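Local coordinates for protein 3-oxo-glucose-6-phosphate:glutamate aminotransferase (Bacillus subtilis subsp. subtilis, PDB 4K2M) that catalyses the reversible pyridoxal phosphate-dependent transamination of 3-dehydro-glucose 6-phosphate with glutamate to form kanosamine 6-phosphate, a step in antibiotic biosynthesis, at residues S10-K24 with S313-R325. Numbering follows the deposited sequence.
Sequences SGKSKENMSLLKHLK and SLNNFKRLFLADR. With ACT (acetate ion), chain F.
Phe317 pushes its ring among Leu19, Leu23, Asn16 and Leu20. Its CG lies anti to the backbone N (chi1 -179°), which carries the ring across to the other helix. The ring meets the backbone of that helix edge-on, with Phe317 CE1 3.6 Å from Leu20 CA. Leu23 CD1 makes an off-centre CH-pi contact, 4.3 Å from the Phe317 ring centroid. Leu20 returns the packing: its side chain sits among Phe317, Leu320, Phe321 and Asp324. Leu20 CD1 touches the edge of the Phe321 ring, 3.8 Å from Phe321 CD1. Leu320 splits its branches, CD1 against Met17 CE (3.6 Å) and CD2 against the Asn16 carbonyl. This is knobs-into-holes packing of two helices crossing at -66°. It joins the additional N-terminal domain to the aminotransferase domain of a DegT/DnrJ/EryC1 family enzyme. Trp43 of helix 41-46 also packs on Leu19 and Leu23. At one end the extended Lys24 chain brings NZ to Asp324 OD2 (2.7 Å), a salt bridge that meets the oxygen on its syn side, 27° out of the carboxylate plane. At the other, Gly11 CA packs 3.2 Å from Ser313 OG; that hydroxyl hydrogen-bonds Asn40 OD1. One water links Gly11 O to Asn316 ND2, which also bonds Ile229 O. Another donates to both Asn16 OD1 and Ser313 O.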
ATOM      1  N   SER A  10       0.056   4.047  31.077  1.00 18.46           N
ATOM      2  CA  SER A  10       0.220   4.647  29.755  1.00 20.69           C
ATOM      3  C   SER A  10       0.153   3.566  28.692  1.00 27.00           C
ATOM      4  O   SER A  10      -0.040   3.856  27.503  1.00 21.56           O
ATOM      5  CB  SER A  10       1.573   5.321  29.658  1.00 23.13           C
ATOM      6  OG  SER A  10       2.587   4.375  29.921  1.00 18.44           O
ATOM      7  N   GLY A  11       0.348   2.320  29.119  1.00 20.55           N
ATOM      8  CA  GLY A  11       0.415   1.191  28.208  1.00 21.03           C
ATOM      9  C   GLY A  11       1.812   0.981  27.647  1.00 18.19           C
ATOM     10  O   GLY A  11       2.030   0.053  26.856  1.00 17.97           O
ATOM     11  N   LYS A  12       2.757   1.836  28.043  1.00 15.81           N
ATOM     12  CA  LYS A  12       4.125   1.733  27.550  1.00 13.74           C
ATOM     13  C   LYS A  12       4.901   0.697  28.361  1.00 13.99           C
ATOM     14  O   LYS A  12       4.465   0.267  29.437  1.00 16.64           O
ATOM     15  CB  LYS A  12       4.826   3.098  27.566  1.00 16.38           C
ATOM     16  CG  LYS A  12       4.031   4.191  26.842  1.00 25.76           C
ATOM     17  CD  LYS A  12       4.797   4.808  25.701  1.00 39.37           C
ATOM     18  CE  LYS A  12       3.847   5.490  24.717  1.00 32.68           C
ATOM     19  NZ  LYS A  12       3.119   6.643  25.318  1.00 46.50           N
ATOM     20  N   SER A  13       6.056   0.299  27.843  1.00 13.13           N
ATOM     21  CA  SER A  13       6.741  -0.866  28.366  1.00 13.33           C
ATOM     22  C   SER A  13       7.188  -0.708  29.823  1.00 14.87           C
ATOM     23  O   SER A  13       7.018  -1.623  30.641  1.00 17.04           O
ATOM     24  CB  SER A  13       7.914  -1.240  27.455  1.00 12.61           C
ATOM     25  OG  SER A  13       8.894  -0.217  27.417  1.00 13.89           O
ATOM     26  N   LYS A  14       7.745   0.447  30.161  1.00 15.93           N
ATOM     27  CA  LYS A  14       8.241   0.631  31.515  1.00 17.29           C
ATOM     28  C   LYS A  14       7.073   0.662  32.496  1.00 19.32           C
ATOM     29  O   LYS A  14       7.098   0.008  33.555  1.00 19.44           O
ATOM     30  CB  LYS A  14       9.066   1.913  31.624  1.00 19.05           C
ATOM     31  CG  LYS A  14       9.645   2.118  33.018  1.00 28.14           C
ATOM     32  CD  LYS A  14      10.593   3.299  33.043  1.00 33.46           C
ATOM     33  CE  LYS A  14      11.189   3.462  34.430  1.00 48.20           C
ATOM     34  NZ  LYS A  14      11.430   4.892  34.766  1.00 67.64           N
ATOM     35  N   GLU A  15       6.025   1.391  32.133  1.00 15.15           N
ATOM     36  CA  GLU A  15       4.865   1.470  32.996  1.00 21.06           C
ATOM     37  C   GLU A  15       4.165   0.113  33.116  1.00 21.34           C
ATOM     38  O   GLU A  15       3.613  -0.209  34.161  1.00 17.91           O
ATOM     39  CB  GLU A  15       3.905   2.554  32.501  1.00 20.34           C
ATOM     40  CG  GLU A  15       4.529   3.962  32.472  1.00 25.78           C
ATOM     41  CD  GLU A  15       5.233   4.299  31.149  1.00 40.15           C
ATOM     42  OE1 GLU A  15       4.805   5.269  30.475  1.00 44.73           O
ATOM     43  OE2 GLU A  15       6.218   3.616  30.778  1.00 37.50           O
ATOM     44  N   ASN A  16       4.196  -0.696  32.058  1.00 15.11           N
ATOM     45  CA  ASN A  16       3.555  -2.004  32.122  1.00 13.91           C
ATOM     46  C   ASN A  16       4.231  -2.925  33.125  1.00 14.43           C
ATOM     47  O   ASN A  16       3.582  -3.805  33.688  1.00 14.61           O
ATOM     48  CB  ASN A  16       3.511  -2.676  30.740  1.00 16.10           C
ATOM     49  CG  ASN A  16       2.388  -2.167  29.871  1.00 17.48           C
ATOM     50  OD1 ASN A  16       1.471  -1.469  30.340  1.00 20.15           O
ATOM     51  ND2 ASN A  16       2.417  -2.552  28.598  1.00 18.34           N
ATOM     52  N   MET A  17       5.530  -2.738  33.338  1.00 14.29           N
ATOM     53  CA  MET A  17       6.253  -3.570  34.307  1.00 19.54           C
ATOM     54  C   MET A  17       5.747  -3.307  35.707  1.00 20.76           C
ATOM     55  O   MET A  17       5.640  -4.221  36.519  1.00 17.85           O
ATOM     56  CB  MET A  17       7.747  -3.273  34.310  1.00 17.01           C
ATOM     57  CG  MET A  17       8.564  -4.229  33.507  1.00 43.84           C
ATOM     58  SD  MET A  17       8.413  -5.954  34.018  1.00 31.50           S
ATOM     59  CE  MET A  17       9.425  -6.495  32.648  1.00 32.76           C
ATOM     60  N   SER A  18       5.483  -2.043  36.003  1.00 16.28           N
ATOM     61  CA  SER A  18       4.927  -1.693  37.301  1.00 18.89           C
ATOM     62  C   SER A  18       3.512  -2.240  37.428  1.00 17.67           C
ATOM     63  O   SER A  18       3.136  -2.804  38.467  1.00 21.07           O
ATOM     64  CB  SER A  18       4.939  -0.177  37.504  1.00 25.47           C
ATOM     65  OG  SER A  18       4.470   0.133  38.803  1.00 36.02           O
ATOM     66  N   LEU A  19       2.728  -2.097  36.360  1.00 15.76           N
ATOM     67  CA  LEU A  19       1.340  -2.567  36.354  1.00 14.35           C
ATOM     68  C   LEU A  19       1.274  -4.074  36.591  1.00 16.78           C
ATOM     69  O   LEU A  19       0.363  -4.577  37.260  1.00 16.44           O
ATOM     70  CB  LEU A  19       0.661  -2.206  35.021  1.00 13.62           C
ATOM     71  CG  LEU A  19      -0.838  -2.499  34.896  1.00 15.56           C
ATOM     72  CD1 LEU A  19      -1.653  -1.809  36.003  1.00 17.71           C
ATOM     73  CD2 LEU A  19      -1.352  -2.072  33.503  1.00 15.38           C
ATOM     74  N   LEU A  20       2.254  -4.796  36.049  1.00 15.11           N
ATOM     75  CA  LEU A  20       2.332  -6.249  36.206  1.00 14.94           C
ATOM     76  C   LEU A  20       2.443  -6.622  37.680  1.00 18.38           C
ATOM     77  O   LEU A  20       1.718  -7.502  38.166  1.00 18.53           O
ATOM     78  CB  LEU A  20       3.545  -6.792  35.434  1.00 17.59           C
ATOM     79  CG  LEU A  20       3.754  -8.308  35.510  1.00 15.57           C
ATOM     80  CD1 LEU A  20       2.577  -9.046  34.907  1.00 18.47           C
ATOM     81  CD2 LEU A  20       5.057  -8.736  34.828  1.00 17.55           C
ATOM     82  N   LYS A  21       3.348  -5.960  38.390  1.00 16.92           N
ATOM     83  CA  LYS A  21       3.457  -6.193  39.829  1.00 16.36           C
ATOM     84  C   LYS A  21       2.145  -5.877  40.530  1.00 19.91           C
ATOM     85  O   LYS A  21       1.712  -6.608  41.416  1.00 19.93           O
ATOM     86  CB  LYS A  21       4.597  -5.370  40.407  1.00 21.63           C
ATOM     87  CG  LYS A  21       5.935  -5.749  39.807  1.00 29.77           C
ATOM     88  CD  LYS A  21       7.021  -4.762  40.187  1.00 47.41           C
ATOM     89  CE  LYS A  21       8.236  -4.941  39.290  1.00 52.29           C
ATOM     90  NZ  LYS A  21       8.703  -3.639  38.744  1.00 61.40           N
ATOM     91  N   HIS A  22       1.492  -4.795  40.123  1.00 18.11           N
ATOM     92  CA  HIS A  22       0.276  -4.380  40.819  1.00 17.43           C
ATOM     93  C   HIS A  22      -0.929  -5.260  40.543  1.00 21.95           C
ATOM     94  O   HIS A  22      -1.750  -5.504  41.430  1.00 20.96           O
ATOM     95  CB  HIS A  22      -0.053  -2.910  40.538  1.00 20.07           C
ATOM     96  CG  HIS A  22       0.790  -1.956  41.325  1.00 29.35           C
ATOM     97  ND1 HIS A  22       0.373  -1.414  42.523  1.00 20.29           N
ATOM     98  CD2 HIS A  22       2.034  -1.471  41.100  1.00 27.20           C
ATOM     99  CE1 HIS A  22       1.325  -0.625  42.997  1.00 26.65           C
ATOM    100  NE2 HIS A  22       2.341  -0.644  42.155  1.00 24.12           N
ATOM    101  N   LEU A  23      -1.041  -5.748  39.315  1.00 13.42           N
ATOM    102  CA  LEU A  23      -2.189  -6.555  38.941  1.00 13.03           C
ATOM    103  C   LEU A  23      -2.001  -7.988  39.420  1.00 15.64           C
ATOM    104  O   LEU A  23      -2.955  -8.769  39.440  1.00 17.51           O
ATOM    105  CB  LEU A  23      -2.450  -6.482  37.429  1.00 14.79           C
ATOM    106  CG  LEU A  23      -2.952  -5.127  36.924  1.00 18.17           C
ATOM    107  CD1 LEU A  23      -3.294  -5.160  35.434  1.00 17.51           C
ATOM    108  CD2 LEU A  23      -4.175  -4.637  37.739  1.00 18.72           C
ATOM    109  N   LYS A  24      -0.786  -8.314  39.852  1.00 16.65           N
ATOM    110  CA  LYS A  24      -0.543  -9.592  40.513  1.00 21.96           C
ATOM    111  C   LYS A  24      -0.941  -9.525  41.984  1.00 25.73           C
ATOM    112  O   LYS A  24      -1.144 -10.557  42.628  1.00 22.31           O
ATOM    113  CB  LYS A  24       0.926  -9.981  40.416  1.00 19.59           C
ATOM    114  CG  LYS A  24       1.342 -10.585  39.075  1.00 19.18           C
ATOM    115  CD  LYS A  24       2.847 -10.878  39.094  1.00 21.27           C
ATOM    116  CE  LYS A  24       3.315 -11.493  37.792  1.00 23.70           C
ATOM    117  NZ  LYS A  24       4.791 -11.721  37.836  1.00 27.29           N
ATOM    118  N   SER A 313      -2.852  -1.171  24.600  1.00 13.25           N
ATOM    119  CA  SER A 313      -2.283  -1.260  25.946  1.00 15.91           C
ATOM    120  C   SER A 313      -2.576  -2.607  26.590  1.00 13.30           C
ATOM    121  O   SER A 313      -1.679  -3.218  27.182  1.00 16.08           O
ATOM    122  CB  SER A 313      -2.782  -0.132  26.838  1.00 16.33           C
ATOM    123  OG  SER A 313      -2.263   1.096  26.373  1.00 18.91           O
ATOM    124  N   LEU A 314      -3.819  -3.067  26.472  1.00 11.07           N
ATOM    125  CA  LEU A 314      -4.194  -4.362  27.051  1.00 12.71           C
ATOM    126  C   LEU A 314      -3.396  -5.484  26.389  1.00 14.84           C
ATOM    127  O   LEU A 314      -2.871  -6.367  27.061  1.00 13.00           O
ATOM    128  CB  LEU A 314      -5.684  -4.631  26.883  1.00 12.43           C
ATOM    129  CG  LEU A 314      -6.103  -6.060  27.252  1.00 24.49           C
ATOM    130  CD1 LEU A 314      -5.924  -6.308  28.756  1.00 19.66           C
ATOM    131  CD2 LEU A 314      -7.531  -6.365  26.815  1.00 30.01           C
ATOM    132  N   ASN A 315      -3.286  -5.434  25.069  1.00 12.61           N
ATOM    133  CA  ASN A 315      -2.567  -6.483  24.349  1.00 12.67           C
ATOM    134  C   ASN A 315      -1.093  -6.514  24.685  1.00 12.59           C
ATOM    135  O   ASN A 315      -0.505  -7.596  24.849  1.00 12.53           O
ATOM    136  CB  ASN A 315      -2.778  -6.360  22.834  1.00 12.52           C
ATOM    137  CG  ASN A 315      -4.101  -6.927  22.380  1.00 12.12           C
ATOM    138  OD1 ASN A 315      -4.786  -7.653  23.123  1.00 15.05           O
ATOM    139  ND2 ASN A 315      -4.472  -6.621  21.135  1.00 14.24           N
ATOM    140  N   ASN A 316      -0.477  -5.341  24.792  1.00 11.02           N
ATOM    141  CA  ASN A 316       0.935  -5.302  25.154  1.00 10.54           C
ATOM    142  C   ASN A 316       1.119  -5.811  26.578  1.00 11.02           C
ATOM    143  O   ASN A 316       2.089  -6.513  26.864  1.00 10.83           O
ATOM    144  CB  ASN A 316       1.537  -3.902  24.979  1.00 11.61           C
ATOM    145  CG  ASN A 316       2.159  -3.708  23.607  1.00 13.49           C
ATOM    146  OD1 ASN A 316       1.863  -4.463  22.672  1.00 14.20           O
ATOM    147  ND2 ASN A 316       3.037  -2.713  23.480  1.00 14.55           N
ATOM    148  N   PHE A 317       0.178  -5.500  27.460  1.00 11.48           N
ATOM    149  CA  PHE A 317       0.267  -6.043  28.807  1.00 10.90           C
ATOM    150  C   PHE A 317       0.175  -7.580  28.782  1.00  9.08           C
ATOM    151  O   PHE A 317       0.941  -8.281  29.471  1.00 12.81           O
ATOM    152  CB  PHE A 317      -0.816  -5.473  29.729  1.00 10.33           C
ATOM    153  CG  PHE A 317      -0.728  -6.015  31.122  1.00 13.81           C
ATOM    154  CD1 PHE A 317       0.165  -5.466  32.032  1.00 15.01           C
ATOM    155  CD2 PHE A 317      -1.501  -7.108  31.495  1.00 12.45           C
ATOM    156  CE1 PHE A 317       0.269  -5.981  33.314  1.00 15.37           C
ATOM    157  CE2 PHE A 317      -1.408  -7.633  32.767  1.00 14.66           C
ATOM    158  CZ  PHE A 317      -0.529  -7.073  33.683  1.00 11.28           C
ATOM    159  N   LYS A 318      -0.737  -8.114  27.982  1.00 11.04           N
ATOM    160  CA  LYS A 318      -0.880  -9.569  27.919  1.00 11.96           C
ATOM    161  C   LYS A 318       0.399 -10.217  27.395  1.00 12.24           C
ATOM    162  O   LYS A 318       0.804 -11.272  27.883  1.00 10.17           O
ATOM    163  CB  LYS A 318      -2.093  -9.958  27.076  1.00 10.36           C
ATOM    164  CG  LYS A 318      -3.439  -9.697  27.800  1.00 12.94           C
ATOM    165  CD  LYS A 318      -4.613 -10.160  26.951  1.00 15.01           C
ATOM    166  CE  LYS A 318      -4.808 -11.672  27.062  1.00 18.40           C
ATOM    167  NZ  LYS A 318      -5.945 -12.120  26.182  1.00 17.42           N
ATOM    168  N   ARG A 319       1.024  -9.591  26.404  1.00  9.91           N
ATOM    169  CA  ARG A 319       2.320 -10.073  25.920  1.00 10.96           C
ATOM    170  C   ARG A 319       3.362 -10.104  27.017  1.00 10.38           C
ATOM    171  O   ARG A 319       4.118 -11.078  27.130  1.00 13.21           O
ATOM    172  CB  ARG A 319       2.821  -9.206  24.758  1.00 10.87           C
ATOM    173  CG  ARG A 319       2.017  -9.376  23.483  1.00  9.93           C
ATOM    174  CD  ARG A 319       2.572  -8.410  22.423  1.00  9.21           C
ATOM    175  NE  ARG A 319       1.878  -8.555  21.143  1.00 12.71           N
ATOM    176  CZ  ARG A 319       2.259  -9.386  20.175  1.00 15.02           C
ATOM    177  NH1 ARG A 319       3.339 -10.138  20.335  1.00 12.07           N
ATOM    178  NH2 ARG A 319       1.541  -9.482  19.055  1.00 13.43           N
ATOM    179  N   LEU A 320       3.405  -9.049  27.830  1.00 11.09           N
ATOM    180  CA  LEU A 320       4.366  -8.993  28.925  1.00 11.38           C
ATOM    181  C   LEU A 320       4.090 -10.124  29.930  1.00 11.44           C
ATOM    182  O   LEU A 320       5.025 -10.772  30.426  1.00 12.66           O
ATOM    183  CB  LEU A 320       4.299  -7.634  29.631  1.00 11.65           C
ATOM    184  CG  LEU A 320       4.985  -7.560  30.998  1.00 12.47           C
ATOM    185  CD1 LEU A 320       6.492  -7.735  30.871  1.00 14.82           C
ATOM    186  CD2 LEU A 320       4.639  -6.251  31.721  1.00 12.88           C
ATOM    187  N   PHE A 321       2.814 -10.348  30.236  1.00 11.43           N
ATOM    188  CA  PHE A 321       2.456 -11.396  31.189  1.00 14.62           C
ATOM    189  C   PHE A 321       2.938 -12.737  30.670  1.00 14.49           C
ATOM    190  O   PHE A 321       3.520 -13.534  31.415  1.00 12.82           O
ATOM    191  CB  PHE A 321       0.945 -11.455  31.440  1.00 13.76           C
ATOM    192  CG  PHE A 321       0.555 -12.474  32.479  1.00 12.77           C
ATOM    193  CD1 PHE A 321       0.646 -12.164  33.833  1.00 14.33           C
ATOM    194  CD2 PHE A 321       0.122 -13.740  32.109  1.00 15.67           C
ATOM    195  CE1 PHE A 321       0.297 -13.093  34.808  1.00 18.20           C
ATOM    196  CE2 PHE A 321      -0.230 -14.680  33.077  1.00 15.09           C
ATOM    197  CZ  PHE A 321      -0.133 -14.351  34.432  1.00 18.51           C
ATOM    198  N   LEU A 322       2.700 -12.987  29.388  1.00 11.63           N
ATOM    199  CA  LEU A 322       3.168 -14.218  28.763  1.00 12.11           C
ATOM    200  C   LEU A 322       4.687 -14.352  28.832  1.00 14.14           C
ATOM    201  O   LEU A 322       5.199 -15.430  29.138  1.00 12.76           O
ATOM    202  CB  LEU A 322       2.715 -14.288  27.304  1.00  9.78           C
ATOM    203  CG  LEU A 322       1.219 -14.561  27.154  1.00 10.45           C
ATOM    204  CD1 LEU A 322       0.815 -14.332  25.697  1.00 10.89           C
ATOM    205  CD2 LEU A 322       0.835 -15.992  27.600  1.00 10.10           C
ATOM    206  N   ALA A 323       5.407 -13.272  28.547  1.00  9.84           N
ATOM    207  CA  ALA A 323       6.864 -13.319  28.554  1.00 14.81           C
ATOM    208  C   ALA A 323       7.364 -13.600  29.965  1.00 15.39           C
ATOM    209  O   ALA A 323       8.258 -14.422  30.169  1.00 12.51           O
ATOM    210  CB  ALA A 323       7.462 -12.013  28.016  1.00 14.20           C
ATOM    211  N   ASP A 324       6.768 -12.919  30.936  1.00 12.63           N
ATOM    212  CA  ASP A 324       7.131 -13.109  32.343  1.00 14.25           C
ATOM    213  C   ASP A 324       6.907 -14.562  32.752  1.00 15.01           C
ATOM    214  O   ASP A 324       7.711 -15.139  33.491  1.00 16.76           O
ATOM    215  CB  ASP A 324       6.291 -12.168  33.214  1.00 15.00           C
ATOM    216  CG  ASP A 324       6.581 -12.316  34.705  1.00 17.60           C
ATOM    217  OD1 ASP A 324       7.751 -12.176  35.121  1.00 18.76           O
ATOM    218  OD2 ASP A 324       5.624 -12.548  35.454  1.00 22.94           O
ATOM    219  N   ARG A 325       5.830 -15.156  32.257  1.00 12.90           N
ATOM    220  CA  ARG A 325       5.463 -16.528  32.634  1.00 12.48           C
ATOM    221  C   ARG A 325       6.454 -17.531  32.034  1.00 15.48           C
ATOM    222  O   ARG A 325       6.871 -18.469  32.716  1.00 16.11           O
ATOM    223  CB  ARG A 325       4.030 -16.823  32.194  1.00 14.55           C
ATOM    224  CG  ARG A 325       3.402 -18.075  32.830  1.00 13.62           C
ATOM    225  CD  ARG A 325       1.882 -18.021  32.680  1.00 10.99           C
ATOM    226  NE  ARG A 325       1.187 -19.127  33.359  1.00 16.54           N
ATOM    227  CZ  ARG A 325       0.868 -20.290  32.791  1.00 18.45           C
ATOM    228  NH1 ARG A 325       1.198 -20.533  31.538  1.00 15.35           N
ATOM    229  NH2 ARG A 325       0.210 -21.221  33.485  1.00 18.83           N
TER
HETATM  230  C   ACT F 504       3.091 -11.588  17.081  1.00 25.89           C
HETATM  231  O   ACT F 504       3.309 -11.481  18.277  1.00 48.80           O
HETATM  232  OXT ACT F 504       2.043 -11.149  16.622  1.00 43.09           O
HETATM  233  CH3 ACT F 504       4.104 -12.280  16.202  1.00 30.91           C
HETATM  234  O   HOH W   1       4.016  -1.510  25.886  1.00 14.66           O
HETATM  235  O   HOH W   2       0.244   0.948  24.737  1.00 24.34           O
HETATM  236  O   HOH W   3      -1.044  -1.769  29.562  1.00 19.70           O